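Local coordinates for reducing-end xylose-releasing exo-oligoxylanase Rex8A (Paenibacillus barcinonensis, PDB 6SUD), which hydrolyses linear and branched xylooligosaccharides, releasing xylose from their reducing ends during the breakdown of xylan, at residues M59-G63 / N64-R68; S225-Y228 / L229-A232; A251-L255 / H256-R260; R260-Y263 / S264-R268. The protein carries 1 engineered substitution. All coordinates share one frame; numbering follows the deposited sequence.

Four local contacts along one glycoside hydrolase family 8 chain show short-range structure at and around a sugar-binding site. Interactions 1 and 4 both touch the two bound xyloses, although their nearest atoms are about 8 Å apart: the loop at 59-68 supplies Asp-61, Asn-64 and Arg-68, and the turn at 260-268 supplies Ser-264, Asp-265 and Arg-268. The side chain of Asp-265, the inferred proton acceptor, lies about 6 Å from that of Glu-70, the inferred proton donor. Interaction 3 runs directly into interaction 4 through Arg-260. The side chain of His-256 is about 8 Å from a bound xylose. Interaction 2 is structural, its Leu-229 side chain being about 14 Å from the nearest sugar.

Interaction 1 (M59-G63 / N64-R68); sequences MLDTG and NDDVR. With XYP (beta-D-xylopyranose), chain J; XYP (beta-D-xylopyranose), chain K.
Asn-64 reaches across a tight loop to the carboxylate of Asp-61, both oxygens of which are bonded. Asn-64 ND2 gives an almost straight bond (170°) to Asp-61 OD2 at 2.9 Å, meeting it from above the carboxylate, the amide and carboxylate planes standing 77° apart. Asn-64 N serves the other oxygen, OD1, at 3.1 Å. Asp-61 OD2 also accepts from O2 of the chain J xylose at 2.6 Å, and it lies over one face of the Arg-68 guanidinium, 3.1 Å from NE, a salt bridge of charge alone. The N-H groups of Arg-68 go elsewhere: NE to Asp-66 OD1 at 2.9 Å, NH2 to Asp-66 OD2, which His-113 also binds, and NH1 to O3 of the same sugar at 3.2 Å. In the backbone, Asp-61 N bonds to Asp-66 O at 2.9 Å, and Asp-65 and Asp-66 together oppose Asp-61 as a G1 beta bulge. One water joins Met-59 O to Arg-68 N. The loop links strand 56-59 to strand 67-68, which pairs with strand 113-114; Asp-61 and Thr-62 rest on helix 359-373, while Met-59 and Val-67 pack on helix 85-99.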
loop_
_atom_site.group_PDB
_atom_site.type_symbol
_atom_site.label_atom_id
_atom_site.label_comp_id
_atom_site.label_asym_id
_atom_site.label_seq_id
_atom_site.Cartn_x
_atom_site.Cartn_y
_atom_site.Cartn_z
ATOM N N MET A 59 -3.426 9.485 11.097
ATOM C CA MET A 59 -4.260 9.321 9.892
ATOM C C MET A 59 -5.547 8.642 10.382
ATOM O O MET A 59 -5.419 7.571 10.998
ATOM C CB MET A 59 -3.501 8.427 8.896
ATOM C CG MET A 59 -2.180 9.008 8.419
ATOM S SD MET A 59 -2.366 10.573 7.474
ATOM C CE MET A 59 -2.858 9.892 5.890
ATOM N N LEU A 60 -6.720 9.265 10.210
ATOM C CA LEU A 60 -8.016 8.764 10.748
ATOM C C LEU A 60 -8.713 7.894 9.703
ATOM O O LEU A 60 -8.977 8.391 8.605
ATOM C CB LEU A 60 -8.917 9.952 11.113
ATOM C CG LEU A 60 -10.198 9.607 11.877
ATOM C CD1 LEU A 60 -9.908 8.914 13.202
ATOM C CD2 LEU A 60 -11.058 10.844 12.092
ATOM N N ASP A 61 -9.020 6.640 10.039
ATOM C CA ASP A 61 -10.024 5.875 9.259
ATOM C C ASP A 61 -11.383 6.477 9.631
ATOM O O ASP A 61 -11.918 6.148 10.711
ATOM C CB ASP A 61 -9.905 4.360 9.446
ATOM C CG ASP A 61 -10.938 3.561 8.658
ATOM O OD1 ASP A 61 -11.958 4.149 8.213
ATOM O OD2 ASP A 61 -10.716 2.352 8.477
ATOM N N THR A 62 -11.859 7.396 8.791
ATOM C CA THR A 62 -13.072 8.219 9.041
ATOM C C THR A 62 -14.298 7.309 9.116
ATOM O O THR A 62 -15.233 7.624 9.883
ATOM C CB THR A 62 -13.258 9.272 7.945
ATOM O OG1 THR A 62 -13.303 8.608 6.685
ATOM C CG2 THR A 62 -12.145 10.290 7.905
ATOM N N GLY A 63 -14.312 6.253 8.307
ATOM C CA GLY A 63 -15.431 5.298 8.221
ATOM C C GLY A 63 -15.571 4.467 9.481
ATOM O O GLY A 63 -16.723 4.162 9.854
ATOM N N ASN A 64 -14.453 4.124 10.129
ATOM C CA ASN A 64 -14.429 3.193 11.287
ATOM C C ASN A 64 -14.112 3.955 12.580
ATOM O O ASN A 64 -14.113 3.308 13.630
ATOM C CB ASN A 64 -13.455 2.046 11.029
ATOM C CG ASN A 64 -13.951 1.091 9.962
ATOM O OD1 ASN A 64 -14.968 0.424 10.149
ATOM N ND2 ASN A 64 -13.233 1.003 8.852
ATOM N N ASP A 65 -13.860 5.268 12.493
ATOM C CA ASP A 65 -13.535 6.157 13.646
ATOM C C ASP A 65 -12.406 5.550 14.482
ATOM O O ASP A 65 -12.539 5.519 15.720
ATOM C CB ASP A 65 -14.750 6.369 14.555
ATOM C CG ASP A 65 -16.022 6.634 13.782
ATOM O OD1 ASP A 65 -16.127 7.725 13.179
ATOM O OD2 ASP A 65 -16.886 5.736 13.765
ATOM N N ASP A 66 -11.343 5.068 13.839
ATOM C CA ASP A 66 -10.155 4.543 14.556
ATOM C C ASP A 66 -8.902 4.878 13.747
ATOM O O ASP A 66 -9.024 5.391 12.612
ATOM C CB ASP A 66 -10.271 3.045 14.866
ATOM C CG ASP A 66 -10.391 2.155 13.637
ATOM O OD1 ASP A 66 -10.226 2.675 12.520
ATOM O OD2 ASP A 66 -10.669 0.946 13.808
ATOM N N VAL A 67 -7.746 4.629 14.357
ATOM C CA VAL A 67 -6.405 4.848 13.750
ATOM C C VAL A 67 -5.788 3.469 13.469
ATOM O O VAL A 67 -5.684 2.674 14.393
ATOM C CB VAL A 67 -5.535 5.714 14.677
ATOM C CG1 VAL A 67 -4.134 5.881 14.126
ATOM C CG2 VAL A 67 -6.152 7.084 14.924
ATOM N N ARG A 68 -5.451 3.189 12.208
ATOM C CA ARG A 68 -5.019 1.842 11.752
ATOM C C ARG A 68 -3.552 1.904 11.352
ATOM O O ARG A 68 -3.129 2.954 10.838
ATOM C CB ARG A 68 -5.920 1.385 10.605
ATOM C CG ARG A 68 -7.371 1.273 11.039
ATOM C CD ARG A 68 -8.354 0.838 9.986
ATOM N NE ARG A 68 -9.561 0.497 10.714
ATOM C CZ ARG A 68 -10.453 -0.407 10.355
ATOM N NH1 ARG A 68 -10.312 -1.068 9.216
ATOM N NH2 ARG A 68 -11.469 -0.661 11.159
HETATM O O1 XYP J . -13.280 0.503 4.542
HETATM C C1 XYP J . -11.948 0.034 4.295
HETATM C C2 XYP J . -11.139 0.233 5.574
HETATM C C3 XYP J . -9.727 -0.210 5.302
HETATM C C4 XYP J . -9.716 -1.672 4.914
HETATM C C5 XYP J . -10.648 -1.921 3.737
HETATM O O2 XYP J . -11.100 1.598 6.036
HETATM O O3 XYP J . -8.935 -0.006 6.473
HETATM O O4 XYP J . -8.358 -2.000 4.599
HETATM O O5 XYP J . -11.956 -1.375 3.981
HETATM O O1 XYP K . -9.314 -3.268 7.669
HETATM C C1 XYP K . -7.904 -3.584 7.619
HETATM C C2 XYP K . -7.336 -3.649 6.199
HETATM C C3 XYP K . -5.882 -4.105 6.191
HETATM C C4 XYP K . -5.205 -3.666 7.484
HETATM C C5 XYP K . -5.852 -2.375 7.973
HETATM O O2 XYP K . -8.131 -4.487 5.352
HETATM O O3 XYP K . -5.261 -3.559 5.015
HETATM O O4 XYP K . -5.370 -4.689 8.470
HETATM O O5 XYP K . -7.218 -2.561 8.341
HETATM O O HOH W 1 -5.830 5.066 9.926
#

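Interaction 2 (S225-Y228 / L229-A232). With EDO (1,2-ethanediol), chain E.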
loop_
_atom_site.group_PDB
_atom_site.type_symbol
_atom_site.label_atom_id
_atom_site.label_comp_id
_atom_site.label_asym_id
_atom_site.label_seq_id
_atom_site.Cartn_x
_atom_site.Cartn_y
_atom_site.Cartn_z
ATOM N N SER A 225 6.744 -13.549 -4.462
ATOM C CA SER A 225 5.533 -12.681 -4.530
ATOM C C SER A 225 5.133 -12.418 -5.987
ATOM O O SER A 225 3.915 -12.379 -6.275
ATOM C CB SER A 225 5.702 -11.397 -3.788
ATOM O OG SER A 225 5.468 -11.601 -2.411
ATOM N N ARG A 226 6.091 -12.218 -6.888
ATOM C CA ARG A 226 5.741 -12.012 -8.317
ATOM C C ARG A 226 5.031 -13.272 -8.822
ATOM O O ARG A 226 3.976 -13.142 -9.460
ATOM C CB ARG A 226 6.965 -11.675 -9.169
ATOM C CG ARG A 226 7.684 -10.402 -8.741
ATOM C CD ARG A 226 8.571 -9.801 -9.810
ATOM N NE ARG A 226 9.070 -8.504 -9.377
ATOM C CZ ARG A 226 10.246 -8.314 -8.783
ATOM N NH1 ARG A 226 11.067 -9.335 -8.598
ATOM N NH2 ARG A 226 10.606 -7.108 -8.396
ATOM N N ALA A 227 5.595 -14.449 -8.546
ATOM C CA ALA A 227 4.985 -15.749 -8.900
ATOM C C ALA A 227 3.590 -15.857 -8.292
ATOM O O ALA A 227 2.696 -16.295 -9.005
ATOM C CB ALA A 227 5.820 -16.909 -8.414
ATOM N N TYR A 228 3.447 -15.511 -7.008
ATOM C CA TYR A 228 2.180 -15.609 -6.250
ATOM C C TYR A 228 1.086 -14.761 -6.902
ATOM O O TYR A 228 -0.020 -15.284 -7.142
ATOM C CB TYR A 228 2.341 -15.134 -4.810
ATOM C CG TYR A 228 1.093 -15.306 -3.990
ATOM C CD1 TYR A 228 0.664 -16.572 -3.663
ATOM C CD2 TYR A 228 0.324 -14.231 -3.558
ATOM C CE1 TYR A 228 -0.471 -16.785 -2.910
ATOM C CE2 TYR A 228 -0.808 -14.425 -2.780
ATOM C CZ TYR A 228 -1.212 -15.714 -2.464
ATOM O OH TYR A 228 -2.313 -15.986 -1.712
ATOM N N LEU A 229 1.373 -13.513 -7.245
ATOM C CA LEU A 229 0.324 -12.682 -7.915
ATOM C C LEU A 229 -0.047 -13.279 -9.264
ATOM O O LEU A 229 -1.192 -13.117 -9.646
ATOM C CB LEU A 229 0.749 -11.225 -8.068
ATOM C CG LEU A 229 1.067 -10.598 -6.720
ATOM C CD1 LEU A 229 1.953 -9.383 -6.849
ATOM C CD2 LEU A 229 -0.201 -10.337 -5.934
ATOM N N ARG A 230 0.860 -13.977 -9.954
ATOM C CA ARG A 230 0.454 -14.656 -11.220
ATOM C C ARG A 230 -0.597 -15.734 -10.913
ATOM O O ARG A 230 -1.372 -16.013 -11.814
ATOM C CB ARG A 230 1.658 -15.257 -11.953
ATOM C CG ARG A 230 2.685 -14.219 -12.388
ATOM C CD ARG A 230 3.671 -14.715 -13.434
ATOM N NE ARG A 230 4.709 -15.590 -12.888
ATOM C CZ ARG A 230 5.853 -15.175 -12.338
ATOM N NH1 ARG A 230 6.117 -13.885 -12.224
ATOM N NH2 ARG A 230 6.730 -16.056 -11.887
ATOM N N THR A 231 -0.602 -16.335 -9.716
ATOM C CA THR A 231 -1.545 -17.423 -9.319
ATOM C C THR A 231 -2.835 -16.855 -8.726
ATOM O O THR A 231 -3.877 -17.534 -8.861
ATOM C CB THR A 231 -0.921 -18.423 -8.333
ATOM O OG1 THR A 231 -0.728 -17.777 -7.071
ATOM C CG2 THR A 231 0.376 -19.001 -8.852
ATOM N N ALA A 232 -2.800 -15.667 -8.112
ATOM C CA ALA A 232 -3.970 -15.088 -7.404
ATOM C C ALA A 232 -4.871 -14.336 -8.376
ATOM O O ALA A 232 -6.086 -14.251 -8.101
ATOM C CB ALA A 232 -3.539 -14.169 -6.288
HETATM C C1 EDO E . 1.686 -19.650 -4.705
HETATM O O1 EDO E . 0.703 -19.772 -5.705
HETATM C C2 EDO E . 2.917 -18.989 -5.114
HETATM O O2 EDO E . 3.217 -19.044 -6.495
#
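Thr-231 OG1 donates to Tyr-228 O at 2.6 Å, in the carbonyl plane and on a lone pair, at the last turn of helix 215-232 in an enzyme of the (alpha/alpha)6-barrel type. The hydroxyl reaches that carbonyl because its first torsion (69°) sets OG1 between the backbone N and the carbonyl carbon. The same oxygen takes two more donors: Ala-232 N at 3.0 Å, the regular helical bond, and Thr-231 N at 2.8 Å, which comes from above the carbonyl plane. Thr-231 N also keeps a weak bond to Ala-227 O, so three-residue and four-residue links coexist in this last turn. Earlier in the segment the regular pattern holds, with Leu-229 N bonded to Ser-225 O and Arg-230 N to Arg-226 O.

Arg-230 bends at its third torsion (-76°), which folds one face of the guanidinium over Ala-227, whose CA is 3.5 Å from Arg-230 NH2, while NH1 makes a salt bridge to Asp-283. Arg-226 instead extends to Asp-276 and Glu-204.

Leu-229 lays its CG 3.4 Å from Ser-225 O and leans on Val-273 of helix 268-280. The Tyr-228 ring stacks with His-198, whose ND1 is bonded to Ser-225 OG, and its hydroxyl binds Asn-245 O. A 1,2-ethanediol, probably from the crystallisation liquor, donates through O1 to Thr-231 OG1 and sets its C1 at the edge of the Tyr-228 ring, 3.4 Å from CD1.

Interaction 3 (A251-L255 / H256-R260); sequences APVQL and HGDFR
Val-253 and Arg-260 meet at the open end of a hairpin-like surface loop, between helix 215-232 and helix 268-280, that folds back through a type I beta turn from Gln-254 to Gly-257. Their side chains cross obliquely: Val-253 CG2 sits over one face of the Arg-260 guanidinium, displaced toward its rim, with NE at 3.5 Å. Two bonds at its edge fix the rotation of the guanidinium beneath the methyl. Arg-260 grips Asp-258 side-on, NE to OD1 at 2.8 Å and NH2 to OD2 at 2.9 Å, both oxygens lying close to the guanidinium plane. A bend at the third torsion of Arg-260 (-61°) turns the group toward Asp-258 and under Val-253. Asp-258 OD1 accepts a second bond, from Arg-260 N, on the opposite face of the carboxylate plane, which closes an Asx turn.

At the other end, the His-256 ring lies oblique to Gln-254, its ND1 and CE1 each near Gln-254 CB, while NE2 is bonded to the hydroxyl of Tyr-243. Phe-259 stacks on the same tyrosine, so Tyr-243, in a neighbouring loop, receives His-256 at its hydroxyl and Phe-259 on its ring. Between these ends, Gln-254 and Gly-257 form a single antiparallel hydrogen-bonded pair, with Gln-254 N to Gly-257 O at 2.9 Å and Gly-257 N to Gln-254 O at 3.1 Å. Gly-257 has backbone angles that would press a CB against the preceding carbonyl oxygen.

The Gln-254 side chain folds back at its second torsion, placing NE2 3.0 Å from Pro-252 O, and a water bridges that same carbonyl to Phe-259 N.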
loop_
_atom_site.group_PDB
_atom_site.type_symbol
_atom_site.label_atom_id
_atom_site.label_comp_id
_atom_site.label_asym_id
_atom_site.label_seq_id
_atom_site.Cartn_x
_atom_site.Cartn_y
_atom_site.Cartn_z
ATOM N N ALA A 251 -9.287 -18.003 -0.352
ATOM C CA ALA A 251 -9.254 -18.651 0.973
ATOM C C ALA A 251 -10.690 -18.905 1.418
ATOM O O ALA A 251 -11.620 -18.266 0.918
ATOM C CB ALA A 251 -8.501 -17.773 1.930
ATOM N N PRO A 252 -10.925 -19.855 2.353
ATOM C CA PRO A 252 -12.274 -20.111 2.854
ATOM C C PRO A 252 -12.921 -18.878 3.498
ATOM O O PRO A 252 -12.219 -17.978 3.929
ATOM C CB PRO A 252 -12.096 -21.205 3.918
ATOM C CG PRO A 252 -10.744 -21.832 3.611
ATOM C CD PRO A 252 -9.917 -20.748 2.954
ATOM N N VAL A 253 -14.253 -18.875 3.567
ATOM C CA VAL A 253 -15.021 -17.862 4.345
ATOM C C VAL A 253 -14.483 -17.880 5.780
ATOM O O VAL A 253 -14.257 -18.986 6.332
ATOM C CB VAL A 253 -16.538 -18.120 4.278
ATOM C CG1 VAL A 253 -17.319 -17.231 5.244
ATOM C CG2 VAL A 253 -17.052 -17.937 2.861
ATOM N N GLN A 254 -14.247 -16.698 6.343
ATOM C CA GLN A 254 -13.660 -16.552 7.699
ATOM C C GLN A 254 -14.776 -16.185 8.679
ATOM O O GLN A 254 -15.874 -15.795 8.231
ATOM C CB GLN A 254 -12.515 -15.536 7.672
ATOM C CG GLN A 254 -11.359 -15.928 6.759
ATOM C CD GLN A 254 -10.625 -17.171 7.213
ATOM O OE1 GLN A 254 -10.232 -17.295 8.374
ATOM N NE2 GLN A 254 -10.425 -18.103 6.293
ATOM N N LEU A 255 -14.512 -16.314 9.978
ATOM C CA LEU A 255 -15.524 -16.009 11.027
ATOM C C LEU A 255 -15.966 -14.544 10.918
ATOM O O LEU A 255 -17.128 -14.258 11.257
ATOM C CB LEU A 255 -14.936 -16.317 12.406
ATOM C CG LEU A 255 -14.683 -17.795 12.697
ATOM C CD1 LEU A 255 -14.098 -17.966 14.085
ATOM C CD2 LEU A 255 -15.957 -18.620 12.550
ATOM N N HIS A 256 -15.098 -13.656 10.429
ATOM C CA HIS A 256 -15.367 -12.193 10.368
ATOM C C HIS A 256 -15.849 -11.782 8.971
ATOM O O HIS A 256 -16.096 -10.577 8.788
ATOM C CB HIS A 256 -14.155 -11.380 10.856
ATOM C CG HIS A 256 -12.956 -11.423 9.969
ATOM N ND1 HIS A 256 -12.124 -12.520 9.907
ATOM C CD2 HIS A 256 -12.418 -10.491 9.151
ATOM C CE1 HIS A 256 -11.147 -12.274 9.056
ATOM N NE2 HIS A 256 -11.293 -11.034 8.595
ATOM N N GLY A 257 -15.978 -12.721 8.030
ATOM C CA GLY A 257 -16.689 -12.477 6.760
ATOM C C GLY A 257 -16.130 -13.240 5.573
ATOM O O GLY A 257 -15.187 -14.042 5.729
ATOM N N ASP A 258 -16.730 -12.982 4.410
ATOM C CA ASP A 258 -16.451 -13.673 3.124
ATOM C C ASP A 258 -15.525 -12.771 2.308
ATOM O O ASP A 258 -16.000 -11.702 1.873
ATOM C CB ASP A 258 -17.768 -13.954 2.402
ATOM C CG ASP A 258 -17.625 -14.688 1.082
ATOM O OD1 ASP A 258 -16.467 -14.960 0.667
ATOM O OD2 ASP A 258 -18.679 -15.014 0.499
ATOM N N PHE A 259 -14.258 -13.165 2.162
ATOM C CA PHE A 259 -13.183 -12.358 1.530
ATOM C C PHE A 259 -12.776 -13.023 0.212
ATOM O O PHE A 259 -11.688 -12.781 -0.294
ATOM C CB PHE A 259 -12.050 -12.141 2.539
ATOM C CG PHE A 259 -12.458 -11.248 3.682
ATOM C CD1 PHE A 259 -12.344 -9.869 3.570
ATOM C CD2 PHE A 259 -12.974 -11.775 4.857
ATOM C CE1 PHE A 259 -12.752 -9.035 4.600
ATOM C CE2 PHE A 259 -13.366 -10.941 5.894
ATOM C CZ PHE A 259 -13.252 -9.576 5.764
ATOM N N ARG A 260 -13.668 -13.832 -0.356
ATOM C CA ARG A 260 -13.376 -14.622 -1.582
ATOM C C ARG A 260 -13.480 -13.763 -2.837
ATOM O O ARG A 260 -13.072 -14.242 -3.904
ATOM C CB ARG A 260 -14.353 -15.789 -1.680
ATOM C CG ARG A 260 -14.123 -16.833 -0.601
ATOM C CD ARG A 260 -15.081 -18.002 -0.726
ATOM N NE ARG A 260 -16.444 -17.506 -0.586
ATOM C CZ ARG A 260 -17.550 -18.227 -0.750
ATOM N NH1 ARG A 260 -17.479 -19.506 -1.078
ATOM N NH2 ARG A 260 -18.731 -17.652 -0.603
HETATM O O HOH W 2 -12.731 -15.422 3.091
#

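Interaction 4 (R260-Y263 / S264-R268); sequences RHFY and SDAYR. With XYP (beta-D-xylopyranose), chain K; XYP (beta-D-xylopyranose), chain J.
Tyr-267 turns its ring back onto Phe-262 and Tyr-263, the residues that lead into the turn. From CB, the first torsion (-59°) sets CG beside the backbone N and anti to the carbonyl carbon, sending the ring along the preceding chain. CG passes Tyr-263 O, and CD1 comes 3.5 Å from that same oxygen while also approaching Phe-262 CZ. CE1 lies 3.4 Å from Tyr-263 C and 3.6 Å from Phe-262 CE2. The planes of the Phe-262 and Tyr-267 rings meet at 45°, and one face of the tyrosine is covered over its centre by Ser-264 CA. At the tip, Tyr-267 OH donates to a water oxygen 2.6 Å away, held in the ring plane, and this water in turn donates to Phe-262 O.

The turn that carries these rings leads into helix 268-280 of the (alpha/alpha)6-type catalytic domain. Residues 265-267 have helical backbone angles without the regular bonds, and Ala-266 N reaches back to Tyr-263 O at 2.9 Å. Phe-262 also touches Ala-266, CD1 against CB, and with Tyr-267 it packs on Leu-325 of helix 322-331.

On the sugar side, Asp-265, the inferred proton acceptor, accepts a hydrogen bond on OD1 from O2 of the chain K xylose at 2.8 Å, while its backbone N is bonded to Glu-242. Arg-268 bends at its third torsion (-72°), so that NE donates to Asp-265 O at 3.1 Å, in the carbonyl plane and on a lone pair. Its NH2 forms a salt bridge with Asp-265 OD2, and NH1 bonds to O3 of that xylose at 3.3 Å and to the hydroxyl of Tyr-74.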
loop_
_atom_site.group_PDB
_atom_site.type_symbol
_atom_site.label_atom_id
_atom_site.label_comp_id
_atom_site.label_asym_id
_atom_site.label_seq_id
_atom_site.Cartn_x
_atom_site.Cartn_y
_atom_site.Cartn_z
ATOM N N ARG A 260 -13.668 -13.832 -0.356
ATOM C CA ARG A 260 -13.376 -14.622 -1.582
ATOM C C ARG A 260 -13.480 -13.763 -2.837
ATOM O O ARG A 260 -13.072 -14.242 -3.904
ATOM C CB ARG A 260 -14.353 -15.789 -1.680
ATOM C CG ARG A 260 -14.123 -16.833 -0.601
ATOM C CD ARG A 260 -15.081 -18.002 -0.726
ATOM N NE ARG A 260 -16.444 -17.506 -0.586
ATOM C CZ ARG A 260 -17.550 -18.227 -0.750
ATOM N NH1 ARG A 260 -17.479 -19.506 -1.078
ATOM N NH2 ARG A 260 -18.731 -17.652 -0.603
ATOM N N HIS A 261 -14.030 -12.555 -2.717
ATOM C CA HIS A 261 -14.474 -11.749 -3.879
ATOM C C HIS A 261 -13.596 -10.520 -4.068
ATOM O O HIS A 261 -12.735 -10.244 -3.206
ATOM C CB HIS A 261 -15.940 -11.378 -3.712
ATOM C CG HIS A 261 -16.773 -12.568 -3.400
ATOM N ND1 HIS A 261 -16.907 -13.623 -4.288
ATOM C CD2 HIS A 261 -17.488 -12.894 -2.303
ATOM C CE1 HIS A 261 -17.686 -14.545 -3.753
ATOM N NE2 HIS A 261 -18.066 -14.116 -2.539
ATOM N N PHE A 262 -13.839 -9.801 -5.170
ATOM C CA PHE A 262 -13.119 -8.554 -5.512
ATOM C C PHE A 262 -13.823 -7.382 -4.826
ATOM O O PHE A 262 -14.917 -6.975 -5.263
ATOM C CB PHE A 262 -13.019 -8.381 -7.027
ATOM C CG PHE A 262 -12.141 -7.227 -7.433
ATOM C CD1 PHE A 262 -10.757 -7.343 -7.412
ATOM C CD2 PHE A 262 -12.691 -6.019 -7.806
ATOM C CE1 PHE A 262 -9.947 -6.278 -7.791
ATOM C CE2 PHE A 262 -11.887 -4.951 -8.159
ATOM C CZ PHE A 262 -10.514 -5.078 -8.155
ATOM N N TYR A 263 -13.200 -6.895 -3.754
ATOM C CA TYR A 263 -13.663 -5.789 -2.878
ATOM C C TYR A 263 -12.419 -5.052 -2.357
ATOM O O TYR A 263 -11.305 -5.371 -2.774
ATOM C CB TYR A 263 -14.534 -6.341 -1.749
ATOM C CG TYR A 263 -15.601 -5.410 -1.219
ATOM C CD1 TYR A 263 -16.579 -4.895 -2.056
ATOM C CD2 TYR A 263 -15.653 -5.078 0.126
ATOM C CE1 TYR A 263 -17.573 -4.058 -1.571
ATOM C CE2 TYR A 263 -16.641 -4.241 0.627
ATOM C CZ TYR A 263 -17.603 -3.733 -0.224
ATOM O OH TYR A 263 -18.566 -2.910 0.287
ATOM N N SER A 264 -12.621 -4.123 -1.422
ATOM C CA SER A 264 -11.683 -3.049 -0.980
ATOM C C SER A 264 -10.202 -3.467 -0.938
ATOM O O SER A 264 -9.398 -2.751 -1.534
ATOM C CB SER A 264 -12.113 -2.539 0.357
ATOM O OG SER A 264 -13.475 -2.157 0.310
ATOM N N ASP A 265 -9.827 -4.545 -0.245
ATOM C CA ASP A 265 -8.389 -4.927 -0.123
ATOM C C ASP A 265 -7.789 -5.133 -1.523
ATOM O O ASP A 265 -6.699 -4.555 -1.826
ATOM C CB ASP A 265 -8.192 -6.202 0.704
ATOM C CG ASP A 265 -8.082 -5.986 2.201
ATOM O OD1 ASP A 265 -8.746 -5.068 2.725
ATOM O OD2 ASP A 265 -7.347 -6.762 2.836
ATOM N N ALA A 266 -8.485 -5.913 -2.359
ATOM C CA ALA A 266 -7.960 -6.434 -3.643
ATOM C C ALA A 266 -7.728 -5.305 -4.651
ATOM O O ALA A 266 -7.001 -5.543 -5.635
ATOM C CB ALA A 266 -8.869 -7.498 -4.204
ATOM N N TYR A 267 -8.300 -4.116 -4.448
ATOM C CA TYR A 267 -8.093 -2.978 -5.380
ATOM C C TYR A 267 -6.604 -2.669 -5.518
ATOM O O TYR A 267 -6.155 -2.320 -6.636
ATOM C CB TYR A 267 -8.806 -1.716 -4.893
ATOM C CG TYR A 267 -10.290 -1.859 -4.731
ATOM C CD1 TYR A 267 -10.968 -2.962 -5.229
ATOM C CD2 TYR A 267 -11.029 -0.848 -4.142
ATOM C CE1 TYR A 267 -12.338 -3.085 -5.099
ATOM C CE2 TYR A 267 -12.400 -0.959 -3.999
ATOM C CZ TYR A 267 -13.052 -2.082 -4.469
ATOM O OH TYR A 267 -14.408 -2.174 -4.341
ATOM N N ARG A 268 -5.846 -2.845 -4.432
ATOM C CA ARG A 268 -4.426 -2.413 -4.359
ATOM C C ARG A 268 -3.554 -3.336 -5.216
ATOM O O ARG A 268 -2.483 -2.884 -5.614
ATOM C CB ARG A 268 -3.958 -2.354 -2.906
ATOM C CG ARG A 268 -4.781 -1.382 -2.067
ATOM C CD ARG A 268 -4.420 -1.547 -0.609
ATOM N NE ARG A 268 -4.930 -2.792 -0.021
ATOM C CZ ARG A 268 -4.965 -3.038 1.291
ATOM N NH1 ARG A 268 -4.459 -2.163 2.138
ATOM N NH2 ARG A 268 -5.477 -4.161 1.761
HETATM O O1 XYP K . -9.314 -3.268 7.669
HETATM C C1 XYP K . -7.904 -3.584 7.619
HETATM C C2 XYP K . -7.336 -3.649 6.199
HETATM C C3 XYP K . -5.882 -4.105 6.191
HETATM C C4 XYP K . -5.205 -3.666 7.484
HETATM C C5 XYP K . -5.852 -2.375 7.973
HETATM O O2 XYP K . -8.131 -4.487 5.352
HETATM O O3 XYP K . -5.261 -3.559 5.015
HETATM O O4 XYP K . -5.370 -4.689 8.470
HETATM O O5 XYP K . -7.218 -2.561 8.341
HETATM O O1 XYP J . -13.280 0.503 4.542
HETATM C C1 XYP J . -11.948 0.034 4.295
HETATM C C2 XYP J . -11.139 0.233 5.574
HETATM C C3 XYP J . -9.727 -0.210 5.302
HETATM C C4 XYP J . -9.716 -1.672 4.914
HETATM C C5 XYP J . -10.648 -1.921 3.737
HETATM O O2 XYP J . -11.100 1.598 6.036
HETATM O O3 XYP J . -8.935 -0.006 6.473
HETATM O O4 XYP J . -8.358 -2.000 4.599
HETATM O O5 XYP J . -11.956 -1.375 3.981
HETATM O O HOH W 3 -15.315 -4.168 -5.699
#